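Local coordinates for novel immune-type receptor 11 (Ictalurus punctatus, PDB 2QTE), which probably acts as an immune receptor of the NITR family, one member of which mediates allogeneic recognition, through a V-type immunoglobulin domain, at residues L6-K12 against G106-F111; E20-S24 against V71-F76; K29-W34 against Y45-Y49. The protein carries 1 engineered substitution. All coordinates share one frame; numbering follows the deposited sequence.

In the fold
All three contacts lie within one immunoglobulin V-type beta-sandwich and are nested along the chain: contact 3 inside the loop closed by contact 2, and that inside the loop closed by contact 1. Contacts 1 and 3 share the mixed sheet, on opposite sides of the chain's centre, their own centres about 20 Å apart; both meet the second subunit. Contact 2 joins the turn between strands 67-71 and 76-80 to the chain just after strand 17-19. Its centre is about 19 Å from that of contact 1, which it touches at Lys9 and Glu20, and about 12 Å from that of contact 3, where Phe76 and Cys21 pack on Trp34, tying one sheet to the other.

Contact 1: residues L6-K12 against G106-F111; sequences LHVKTVK and GTRLQF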
# COMPACT_ATOMS: atom_id res chain seq x y z
N LEU A 6 -6.42 -10.32 -3.60
CA LEU A 6 -5.19 -10.52 -4.29
C LEU A 6 -5.23 -11.86 -4.99
O LEU A 6 -5.83 -12.81 -4.51
CB LEU A 6 -4.03 -10.57 -3.29
CG LEU A 6 -3.75 -9.37 -2.40
CD1 LEU A 6 -2.61 -9.78 -1.45
CD2 LEU A 6 -3.38 -8.18 -3.29
N HIS A 7 -4.57 -11.90 -6.14
CA HIS A 7 -4.28 -13.15 -6.82
C HIS A 7 -3.11 -13.82 -6.09
O HIS A 7 -2.23 -13.13 -5.65
CB HIS A 7 -3.84 -12.81 -8.24
CG HIS A 7 -4.96 -12.33 -9.13
ND1 HIS A 7 -5.06 -11.01 -9.56
CD2 HIS A 7 -6.01 -12.99 -9.69
CE1 HIS A 7 -6.13 -10.89 -10.33
NE2 HIS A 7 -6.72 -12.07 -10.42
N VAL A 8 -3.14 -15.15 -5.90
CA VAL A 8 -2.01 -15.83 -5.29
C VAL A 8 -1.26 -16.60 -6.37
O VAL A 8 -1.87 -17.35 -7.13
CB VAL A 8 -2.39 -16.77 -4.11
CG1 VAL A 8 -1.13 -17.32 -3.43
CG2 VAL A 8 -3.26 -16.03 -3.07
N LYS A 9 0.05 -16.38 -6.45
CA LYS A 9 0.86 -17.01 -7.49
C LYS A 9 1.98 -17.76 -6.80
O LYS A 9 2.76 -17.17 -6.04
CB LYS A 9 1.43 -15.96 -8.44
CG LYS A 9 0.43 -15.53 -9.51
CD LYS A 9 1.08 -15.29 -10.87
CE LYS A 9 0.07 -14.74 -11.90
NZ LYS A 9 -0.54 -15.79 -12.80
N THR A 10 2.02 -19.07 -7.04
CA THR A 10 3.04 -19.94 -6.45
C THR A 10 3.98 -20.37 -7.54
O THR A 10 3.55 -20.92 -8.53
CB THR A 10 2.43 -21.18 -5.82
OG1 THR A 10 1.33 -20.80 -4.99
CG2 THR A 10 3.47 -21.91 -4.99
N VAL A 11 5.26 -20.09 -7.35
CA VAL A 11 6.26 -20.31 -8.36
C VAL A 11 7.45 -21.04 -7.73
O VAL A 11 7.63 -20.99 -6.52
CB VAL A 11 6.74 -18.97 -9.00
CG1 VAL A 11 5.57 -18.18 -9.62
CG2 VAL A 11 7.53 -18.10 -7.99
N LYS A 12 8.24 -21.71 -8.57
CA LYS A 12 9.56 -22.22 -8.15
C LYS A 12 10.72 -21.28 -8.59
O LYS A 12 10.58 -20.51 -9.55
CB LYS A 12 9.79 -23.61 -8.73
CG LYS A 12 8.62 -24.57 -8.46
CD LYS A 12 8.77 -25.88 -9.14
CE LYS A 12 7.91 -26.96 -8.42
NZ LYS A 12 6.51 -26.93 -8.94
N GLY A 106 -3.80 -6.90 -7.19
CA GLY A 106 -2.49 -7.22 -6.62
C GLY A 106 -2.25 -8.69 -6.60
O GLY A 106 -3.18 -9.47 -6.81
N THR A 107 -1.02 -9.09 -6.32
CA THR A 107 -0.66 -10.50 -6.35
C THR A 107 0.23 -10.73 -5.18
O THR A 107 1.10 -9.93 -4.88
CB THR A 107 0.11 -10.84 -7.66
OG1 THR A 107 -0.79 -10.72 -8.76
CG2 THR A 107 0.67 -12.26 -7.64
N ARG A 108 0.01 -11.84 -4.51
CA ARG A 108 0.90 -12.30 -3.49
C ARG A 108 1.74 -13.40 -4.13
O ARG A 108 1.22 -14.47 -4.43
CB ARG A 108 0.14 -12.89 -2.33
CG ARG A 108 1.14 -13.39 -1.23
CD ARG A 108 0.48 -13.40 0.16
NE ARG A 108 -0.74 -14.21 0.13
CZ ARG A 108 -0.76 -15.54 0.16
NH1 ARG A 108 0.36 -16.24 0.25
NH2 ARG A 108 -1.90 -16.17 0.12
N LEU A 109 3.01 -13.11 -4.36
CA LEU A 109 3.90 -14.04 -4.99
C LEU A 109 4.63 -14.82 -3.93
O LEU A 109 5.28 -14.25 -3.04
CB LEU A 109 4.88 -13.28 -5.92
CG LEU A 109 5.82 -14.12 -6.80
CD1 LEU A 109 5.06 -14.74 -7.98
CD2 LEU A 109 6.96 -13.23 -7.29
N GLN A 110 4.54 -16.14 -4.02
CA GLN A 110 5.10 -16.97 -2.98
C GLN A 110 5.79 -18.17 -3.58
O GLN A 110 5.55 -18.57 -4.72
CB GLN A 110 3.99 -17.45 -2.02
CG GLN A 110 3.15 -18.60 -2.60
CD GLN A 110 2.08 -19.08 -1.65
OE1 GLN A 110 2.15 -18.81 -0.45
NE2 GLN A 110 1.07 -19.78 -2.19
N PHE A 111 6.69 -18.70 -2.78
CA PHE A 111 7.30 -19.96 -3.05
C PHE A 111 6.80 -21.03 -2.08
O PHE A 111 6.20 -20.68 -1.04
CB PHE A 111 8.79 -19.77 -2.96
CG PHE A 111 9.34 -18.82 -4.02
CD1 PHE A 111 10.00 -19.33 -5.14
CD2 PHE A 111 9.18 -17.44 -3.90
CE1 PHE A 111 10.51 -18.46 -6.11
CE2 PHE A 111 9.68 -16.56 -4.87
CZ PHE A 111 10.35 -17.08 -5.97
OXT PHE A 111 7.05 -22.20 -2.42
O HOH W 1 8.00 -23.01 -5.19
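His7 O is held by two neighbours on the opposite strand: Arg108 N donates a hydrogen bond of 2.8 Å to it, and Thr107 CA lies 3.1 Å from His7 O in a CA-H...O contact. The parallel ladder starts with His7 N to Gly106 O at 2.9 Å and carries on with Lys9 N to Arg108 O, Gln110 N to Lys9 O and Val11 N to Gln110 O. On the face of Val8 and Thr10 the side chains interlock. Gln110 CG sits between its backbone N and carbonyl carbon (chi1 77°), and the extended chain lets NE2 donate to Thr10 OG1 at 3.0 Å, with the hydroxyl near the amide plane. Val8 lies alongside Arg108, its CG1 over one face of the guanidinium, while CG2 comes within 3.5 Å of NH2. Beyond the strand end, Val11 CG1 meets Leu109 CD1 at 3.8 Å, and Val11 CG2 rides over the Phe111 ring as a CH-pi contact. Within this chain strand 7-10 is an outer strand of the mixed sheet, parallel to strand 100-110, which also pairs with strand 89-97; Leu6 forms backbone hydrogen bonds with the second subunit. Thr107 packs on Met19 of strand 17-19, Leu109 and the base of Lys9 on Val17.

Contact 2: residues E20-S24 against V71-F76; sequences ECSMS and VNDQKF
Met23 reaches into the turn at Asn72-Lys75 by its torsions: CG stands anti to the backbone N (chi1 -165°), and bends at chi2 (74°) and chi3 (101°) curl the thioether in among Asn72, Lys75 and Phe76. The terminal methyl, CE, lands 3.4 Å from Asn72 O and close to Lys75 O, with Val71 CG1 at 3.7 Å and Phe76 CB at about the same range. SD makes a Met-aromatic contact with the Phe76 ring, approaching it obliquely at 5.4 Å from the centroid.

The backbones are pinned on both sides of Ser22. Phe76 N donates to Cys21 O at 2.9 Å, and Met23 N reaches Gln74 O at 3.1 Å from well above the carbonyl plane. The turn has its own brace: Asn72 OD1 accepts Gln74 N at 2.7 Å, in the carbonyl plane, which makes an Asx turn, and Asn72 N closes onto Lys75 O. Shortening Met23 to an alanine would remove the thioether and methyl, and would probably open a gap between Val71 and Phe76 and cost the ring its Met-aromatic contact.

On segment 20-24, Cys21 SG lies at the edge of the Phe76 ring, and it is bonded to Cys93 SG in the disulfide that bridges the two sheets. The Phe76 ring meets that of Trp34 with the planes nearly parallel, and Trp34 NE1 donates to Phe76 O. A disulfide packed against a buried tryptophan between two sheets is the signature core of the immunoglobulin fold.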
# COMPACT_ATOMS: atom_id res chain seq x y z
N GLU A 20 -0.58 -9.28 -13.27
CA GLU A 20 -1.41 -8.51 -14.15
C GLU A 20 -2.06 -7.29 -13.48
O GLU A 20 -2.37 -7.33 -12.30
CB GLU A 20 -2.51 -9.42 -14.67
CG GLU A 20 -2.08 -10.38 -15.78
CD GLU A 20 -1.78 -11.77 -15.29
OE1 GLU A 20 -1.08 -12.53 -16.03
OE2 GLU A 20 -2.23 -12.13 -14.17
N CYS A 21 -2.22 -6.21 -14.23
CA CYS A 21 -3.00 -5.07 -13.80
C CYS A 21 -3.64 -4.51 -15.07
O CYS A 21 -2.94 -4.25 -16.03
CB CYS A 21 -2.11 -4.02 -13.17
SG CYS A 21 -2.94 -2.48 -12.65
N SER A 22 -4.96 -4.33 -15.08
CA SER A 22 -5.62 -3.79 -16.28
C SER A 22 -5.51 -2.27 -16.37
O SER A 22 -5.38 -1.57 -15.36
CB SER A 22 -7.07 -4.29 -16.42
OG SER A 22 -7.71 -3.74 -17.57
N MET A 23 -5.55 -1.77 -17.60
CA MET A 23 -5.36 -0.37 -17.91
C MET A 23 -6.71 0.27 -18.24
O MET A 23 -6.90 1.48 -18.10
CB MET A 23 -4.41 -0.26 -19.13
CG MET A 23 -3.81 1.09 -19.39
SD MET A 23 -2.54 1.44 -18.19
CE MET A 23 -1.03 1.08 -19.09
N SER A 24 -7.67 -0.56 -18.66
CA SER A 24 -8.90 -0.05 -19.27
C SER A 24 -9.47 1.15 -18.51
O SER A 24 -9.81 2.17 -19.13
CB SER A 24 -9.93 -1.16 -19.52
OG SER A 24 -9.82 -2.25 -18.62
N VAL A 71 3.34 -2.93 -21.29
CA VAL A 71 2.48 -1.77 -21.15
C VAL A 71 1.86 -1.46 -22.51
O VAL A 71 2.58 -1.24 -23.49
CB VAL A 71 3.24 -0.55 -20.61
CG1 VAL A 71 2.35 0.70 -20.53
CG2 VAL A 71 3.92 -0.92 -19.22
N ASN A 72 0.52 -1.46 -22.57
CA ASN A 72 -0.21 -1.03 -23.75
C ASN A 72 -1.57 -0.37 -23.39
O ASN A 72 -1.73 0.10 -22.27
CB ASN A 72 -0.36 -2.18 -24.77
CG ASN A 72 -1.08 -3.40 -24.23
OD1 ASN A 72 -2.13 -3.31 -23.58
ND2 ASN A 72 -0.53 -4.57 -24.52
N ASP A 73 -2.50 -0.30 -24.33
CA ASP A 73 -3.83 0.28 -24.06
C ASP A 73 -4.64 -0.54 -23.05
O ASP A 73 -5.63 -0.06 -22.47
CB ASP A 73 -4.63 0.40 -25.37
CG ASP A 73 -4.36 1.71 -26.12
OD1 ASP A 73 -4.53 1.69 -27.37
OD2 ASP A 73 -3.99 2.75 -25.49
N GLN A 74 -4.23 -1.79 -22.86
CA GLN A 74 -5.02 -2.70 -22.08
C GLN A 74 -4.28 -3.23 -20.86
O GLN A 74 -4.92 -3.67 -19.91
CB GLN A 74 -5.56 -3.85 -22.94
CG GLN A 74 -6.55 -3.38 -24.07
CD GLN A 74 -5.86 -3.07 -25.41
OE1 GLN A 74 -5.37 -1.96 -25.64
NE2 GLN A 74 -5.81 -4.08 -26.28
N LYS A 75 -2.95 -3.14 -20.87
CA LYS A 75 -2.14 -3.88 -19.90
C LYS A 75 -1.14 -3.02 -19.18
O LYS A 75 -0.54 -2.12 -19.76
CB LYS A 75 -1.36 -4.99 -20.61
CG LYS A 75 -2.22 -6.09 -21.20
CD LYS A 75 -1.37 -7.15 -21.87
CE LYS A 75 -2.25 -8.18 -22.52
NZ LYS A 75 -1.54 -9.49 -22.66
N PHE A 76 -0.92 -3.32 -17.91
CA PHE A 76 0.18 -2.72 -17.21
C PHE A 76 0.76 -3.85 -16.39
O PHE A 76 0.72 -3.83 -15.14
CB PHE A 76 -0.37 -1.56 -16.38
CG PHE A 76 0.68 -0.72 -15.72
CD1 PHE A 76 1.59 0.02 -16.47
CD2 PHE A 76 0.74 -0.64 -14.33
CE1 PHE A 76 2.56 0.79 -15.87
CE2 PHE A 76 1.73 0.14 -13.73
CZ PHE A 76 2.63 0.86 -14.48

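Contact 3: residues K29-W34 against Y45-Y49; sequences KDNLAW and YFVRY. Engineered in segment 29-34: Asp30 (natural residue Asn).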
# COMPACT_ATOMS: atom_id res chain seq x y z
N LYS A 29 -3.15 7.91 -16.67
CA LYS A 29 -2.09 6.90 -16.88
C LYS A 29 -0.86 7.25 -16.10
O LYS A 29 -0.16 6.38 -15.59
CB LYS A 29 -1.73 6.75 -18.37
CG LYS A 29 -2.22 5.47 -19.02
CD LYS A 29 -3.63 5.57 -19.58
CE LYS A 29 -3.95 4.37 -20.45
NZ LYS A 29 -3.10 4.26 -21.68
N ASP A 30 -0.62 8.54 -15.96
CA ASP A 30 0.58 9.05 -15.36
C ASP A 30 0.73 8.87 -13.85
O ASP A 30 1.83 8.96 -13.36
CB ASP A 30 0.75 10.54 -15.72
CG ASP A 30 0.58 10.81 -17.22
OD1 ASP A 30 0.72 9.86 -18.05
OD2 ASP A 30 0.29 11.99 -17.55
N ASN A 31 -0.36 8.61 -13.12
CA ASN A 31 -0.27 8.34 -11.67
C ASN A 31 -0.47 6.87 -11.36
O ASN A 31 -0.88 6.50 -10.24
CB ASN A 31 -1.26 9.19 -10.85
CG ASN A 31 -1.05 10.68 -11.03
OD1 ASN A 31 -0.47 11.11 -12.02
ND2 ASN A 31 -1.53 11.47 -10.09
N LEU A 32 -0.14 6.03 -12.33
CA LEU A 32 -0.30 4.61 -12.18
C LEU A 32 1.06 3.92 -11.97
O LEU A 32 2.07 4.29 -12.60
CB LEU A 32 -1.02 4.06 -13.39
CG LEU A 32 -1.23 2.58 -13.49
CD1 LEU A 32 -2.31 2.09 -12.52
CD2 LEU A 32 -1.61 2.28 -14.91
N ALA A 33 1.09 2.96 -11.04
CA ALA A 33 2.34 2.40 -10.58
C ALA A 33 2.10 1.10 -9.86
O ALA A 33 1.00 0.85 -9.36
CB ALA A 33 3.03 3.40 -9.61
N TRP A 34 3.14 0.28 -9.75
CA TRP A 34 3.06 -0.93 -8.99
C TRP A 34 3.83 -0.65 -7.72
O TRP A 34 4.86 0.02 -7.74
CB TRP A 34 3.78 -2.08 -9.73
CG TRP A 34 2.96 -2.84 -10.72
CD1 TRP A 34 2.92 -2.67 -12.06
CD2 TRP A 34 2.07 -3.94 -10.43
NE1 TRP A 34 2.04 -3.58 -12.64
CE2 TRP A 34 1.51 -4.36 -11.64
CE3 TRP A 34 1.69 -4.59 -9.25
CZ2 TRP A 34 0.63 -5.42 -11.73
CZ3 TRP A 34 0.79 -5.63 -9.32
CH2 TRP A 34 0.24 -6.02 -10.55
N TYR A 45 6.78 2.27 -3.70
CA TYR A 45 6.76 2.45 -5.14
C TYR A 45 7.91 1.68 -5.81
O TYR A 45 9.08 1.83 -5.43
CB TYR A 45 6.86 3.96 -5.47
CG TYR A 45 7.53 4.30 -6.79
CD1 TYR A 45 6.91 4.05 -8.00
CD2 TYR A 45 8.77 4.93 -6.83
CE1 TYR A 45 7.54 4.38 -9.21
CE2 TYR A 45 9.39 5.26 -8.00
CZ TYR A 45 8.77 4.97 -9.19
OH TYR A 45 9.41 5.31 -10.38
N PHE A 46 7.53 0.87 -6.79
CA PHE A 46 8.43 -0.08 -7.43
C PHE A 46 8.71 0.30 -8.85
O PHE A 46 9.87 0.35 -9.27
CB PHE A 46 7.82 -1.50 -7.36
CG PHE A 46 8.70 -2.57 -7.89
CD1 PHE A 46 10.02 -2.65 -7.49
CD2 PHE A 46 8.21 -3.52 -8.79
CE1 PHE A 46 10.85 -3.66 -8.00
CE2 PHE A 46 9.04 -4.53 -9.29
CZ PHE A 46 10.34 -4.60 -8.88
N VAL A 47 7.64 0.54 -9.61
CA VAL A 47 7.75 0.88 -11.04
C VAL A 47 6.50 1.65 -11.44
O VAL A 47 5.43 1.28 -11.05
CB VAL A 47 7.98 -0.39 -11.95
CG1 VAL A 47 6.92 -1.45 -11.74
CG2 VAL A 47 8.04 -0.03 -13.40
N ARG A 48 6.66 2.74 -12.18
CA ARG A 48 5.54 3.57 -12.57
C ARG A 48 5.32 3.59 -14.08
O ARG A 48 6.23 3.32 -14.86
CB ARG A 48 5.64 5.01 -12.03
CG ARG A 48 6.83 5.79 -12.51
CD ARG A 48 7.04 7.03 -11.62
NE ARG A 48 8.33 7.68 -11.89
CZ ARG A 48 8.52 8.68 -12.73
NH1 ARG A 48 9.74 9.19 -12.89
NH2 ARG A 48 7.50 9.19 -13.41
N TYR A 49 4.10 3.90 -14.47
CA TYR A 49 3.84 4.21 -15.87
C TYR A 49 4.64 5.44 -16.26
O TYR A 49 4.88 6.34 -15.44
CB TYR A 49 2.34 4.43 -16.08
CG TYR A 49 2.03 4.82 -17.48
CD1 TYR A 49 2.22 6.14 -17.91
CD2 TYR A 49 1.59 3.87 -18.41
CE1 TYR A 49 1.96 6.52 -19.22
CE2 TYR A 49 1.30 4.22 -19.72
CZ TYR A 49 1.49 5.56 -20.12
OH TYR A 49 1.22 5.93 -21.41
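Lys29 lies over one face of the Tyr49 ring: its CB makes a CH-pi contact 3.9 Å from the centroid, and an unusual chi1 of -107° lays CG across the same ring, 3.8 Å from CE2. On the tyrosine side, chi1 (177°) sends the ring along Lys29 and chi2 (-80°) turns its face to Lys29 CB. The backbones themselves set a further close approach, Tyr49 CB to Lys29 O at 3.2 Å. The engineered Asp30, an asparagine in the natural sequence, brings OD1 to 3.7 Å from Tyr49 CE1, approaching the ring obliquely with its carboxylate plane turned somewhat from that of the ring.

Along the strands, Tyr49 N donates to Leu32 O and Trp34 N to Val47 O. Then the pairing slips: Trp34 O accepts Phe46 N at 3.0 Å and, weakly, Val47 N at 3.4 Å, a classic beta bulge. Trp34 and Val47 project side by side, with Val47 CG1 resting 3.8 Å from Trp34 CB. The indole itself swings on to other partners, Phe76 taking its N-H.

On the opposite face Ala33 CB meets the edge of the Tyr45 ring and packs against Arg48 CB; Ile99 and Ile100 of the second subunit lie over this side. The hairpin of strands 32-37 and 44-49, with Trp34 turned inward onto Cys21 and Cys93, is the familiar C-C' hairpin and core tryptophan of V-type immunoglobulin domains.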